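Local atomic coordinates of group 3 allergen SMIPP-S Yv6023A04 (Sarcoptes scabiei type hominis, PDB entry 3H7O), a protein that belongs to the trypsin-like peptidase S1 family as an inactivated protease paralogue of the scabies mite, and so probably does not cleave peptide bonds as its active relatives do. Residues 86-91 and 165-170. The protein carries 3 engineered substitutions. Sequence-based numbering, arbitrary orientation.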
loop_
_atom_site.group_PDB
_atom_site.type_symbol
_atom_site.label_atom_id
_atom_site.label_comp_id
_atom_site.label_asym_id
_atom_site.label_seq_id
_atom_site.Cartn_x
_atom_site.Cartn_y
_atom_site.Cartn_z
ATOM N N MET A 86 -10.366 4.752 10.745
ATOM C CA MET A 86 -9.575 4.539 9.527
ATOM C C MET A 86 -10.428 4.152 8.312
ATOM O O MET A 86 -9.979 3.427 7.425
ATOM C CB MET A 86 -8.420 3.559 9.764
ATOM C CG MET A 86 -7.367 4.090 10.730
ATOM S SD MET A 86 -5.833 3.154 10.681
ATOM C CE MET A 86 -6.331 1.647 11.500
ATOM N N GLU A 87 -11.662 4.655 8.280
ATOM C CA GLU A 87 -12.506 4.571 7.096
ATOM C C GLU A 87 -11.867 5.430 6.003
ATOM O O GLU A 87 -11.334 6.505 6.296
ATOM C CB GLU A 87 -13.922 5.068 7.409
ATOM C CG GLU A 87 -14.985 4.556 6.452
ATOM C CD GLU A 87 -16.397 5.045 6.773
ATOM O OE1 GLU A 87 -16.711 5.299 7.959
ATOM O OE2 GLU A 87 -17.204 5.165 5.826
ATOM N N ASN A 88 -11.911 4.946 4.760
ATOM C CA ASN A 88 -11.286 5.631 3.614
ATOM C C ASN A 88 -9.779 5.819 3.808
ATOM O O ASN A 88 -9.251 6.924 3.668
ATOM C CB ASN A 88 -11.968 6.978 3.331
ATOM C CG ASN A 88 -13.458 6.840 3.090
ATOM O OD1 ASN A 88 -13.900 5.953 2.362
ATOM N ND2 ASN A 88 -14.242 7.716 3.707
ATOM N N ASP A 89 -9.100 4.724 4.132
ATOM C CA ASP A 89 -7.676 4.742 4.433
ATOM C C ASP A 89 -6.857 4.645 3.149
ATOM O O ASP A 89 -6.146 3.663 2.908
ATOM C CB ASP A 89 -7.334 3.605 5.394
ATOM C CG ASP A 89 -6.011 3.814 6.104
ATOM O OD1 ASP A 89 -5.333 4.837 5.854
ATOM O OD2 ASP A 89 -5.656 2.944 6.921
ATOM N N ILE A 90 -6.962 5.693 2.341
ATOM C CA ILE A 90 -6.344 5.747 1.029
ATOM C C ILE A 90 -5.928 7.200 0.738
ATOM O O ILE A 90 -6.628 8.143 1.118
ATOM C CB ILE A 90 -7.311 5.179 -0.050
ATOM C CG1 ILE A 90 -6.587 4.954 -1.381
ATOM C CG2 ILE A 90 -8.584 6.054 -0.182
ATOM C CD1 ILE A 90 -7.390 4.149 -2.391
ATOM N N ALA A 91 -4.775 7.374 0.101
ATOM C CA ALA A 91 -4.247 8.707 -0.170
ATOM C C ALA A 91 -3.416 8.718 -1.434
ATOM O O ALA A 91 -2.758 7.727 -1.766
ATOM C CB ALA A 91 -3.411 9.201 1.008
ATOM N N SER A 165 -15.393 -0.631 6.553
ATOM C CA SER A 165 -16.281 0.007 5.586
ATOM C C SER A 165 -16.746 -0.931 4.471
ATOM O O SER A 165 -16.340 -2.096 4.395
ATOM C CB SER A 165 -15.577 1.216 4.966
ATOM O OG SER A 165 -14.598 0.797 4.029
ATOM N N LEU A 166 -17.598 -0.396 3.603
ATOM C CA LEU A 166 -18.068 -1.089 2.411
ATOM C C LEU A 166 -16.976 -1.190 1.347
ATOM O O LEU A 166 -17.041 -2.040 0.457
ATOM C CB LEU A 166 -19.291 -0.363 1.833
ATOM C CG LEU A 166 -20.589 -0.436 2.643
ATOM C CD1 LEU A 166 -21.565 0.657 2.206
ATOM C CD2 LEU A 166 -21.229 -1.811 2.509
ATOM N N GLN A 167 -15.968 -0.326 1.448
ATOM C CA GLN A 167 -14.961 -0.200 0.403
ATOM C C GLN A 167 -13.685 -0.996 0.694
ATOM O O GLN A 167 -12.576 -0.533 0.423
ATOM C CB GLN A 167 -14.644 1.278 0.145
ATOM C CG GLN A 167 -15.790 2.068 -0.497
ATOM C CD GLN A 167 -16.874 2.471 0.484
ATOM O OE1 GLN A 167 -16.604 2.728 1.658
ATOM N NE2 GLN A 167 -18.111 2.538 0.003
ATOM N N VAL A 168 -13.853 -2.195 1.242
ATOM C CA VAL A 168 -12.720 -3.075 1.530
ATOM C C VAL A 168 -12.968 -4.500 1.030
ATOM O O VAL A 168 -14.100 -4.874 0.717
ATOM C CB VAL A 168 -12.352 -3.106 3.053
ATOM C CG1 VAL A 168 -11.958 -1.713 3.563
ATOM C CG2 VAL A 168 -13.476 -3.712 3.900
ATOM N N PHE A 169 -11.893 -5.274 0.923
ATOM C CA PHE A 169 -11.996 -6.722 0.834
ATOM C C PHE A 169 -10.957 -7.337 1.762
ATOM O O PHE A 169 -10.019 -6.659 2.211
ATOM C CB PHE A 169 -11.852 -7.241 -0.610
ATOM C CG PHE A 169 -10.470 -7.093 -1.187
ATOM C CD1 PHE A 169 -10.116 -5.947 -1.893
ATOM C CD2 PHE A 169 -9.526 -8.106 -1.042
ATOM C CE1 PHE A 169 -8.834 -5.807 -2.433
ATOM C CE2 PHE A 169 -8.239 -7.975 -1.578
ATOM C CZ PHE A 169 -7.897 -6.830 -2.275
ATOM N N CYS A 170 -11.138 -8.616 2.059
ATOM C CA CYS A 170 -10.219 -9.323 2.938
ATOM C C CYS A 170 -9.551 -10.480 2.219
ATOM O O CYS A 170 -10.125 -11.072 1.304
ATOM C CB CYS A 170 -10.950 -9.821 4.181
ATOM S SG CYS A 170 -11.676 -8.512 5.185
HETATM O O HOH W 1 -16.025 4.581 3.458
HETATM O O HOH W 2 -12.727 2.544 3.440
#
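Glu87 and Ser165 form the closest CA pair, 6.1 Å apart, and the chains diverge to 7.6 Å between the CA atoms of Asn88 and Gln167, a spacing bridged by side chains and two waters. The one direct carbon contact puts CG of Glu87 against CB of Ser165 at 3.7 Å. In Glu87, CG stands anti to the backbone N (chi1 -158°) and the chain runs on fully extended, carrying the carboxylate past Ser165 to a water that fits as a donor to OE2 at 2.7 Å. That water also fits as a donor to Gln167 OE1 at 2.6 Å, although it has more acceptors in reach than protons, so the two donations may not both be made at once. A second water sits between the segments, accepting from the backbone N of Asn88 at 2.9 Å and pairing with Ser165 OG. Ser165 OG also accepts from the backbone N of Gln167 at 3.1 Å with an N-H...O angle of 144°, closing an ST turn just before strand 168-172. The contact thus joins the two halves of the chymotrypsin-type fold, since 86-91 leads into strand 91-95 of the closed six-stranded barrel while strand 168-172 belongs to the other sheet. By sequence, Asp89 probably occupies the position of the triad aspartate in active relatives, and its OD1 accepts from the N of His43. The amide of Asn88 is fixed chiefly from outside the two segments, OD1 bonding the hydroxyl of Tyr217 and ND2 the carbonyl of Phe80. Tyr217 also packs on Gln167, and Arg156 of helix 152-159 bonds the carbonyl O of Ser165.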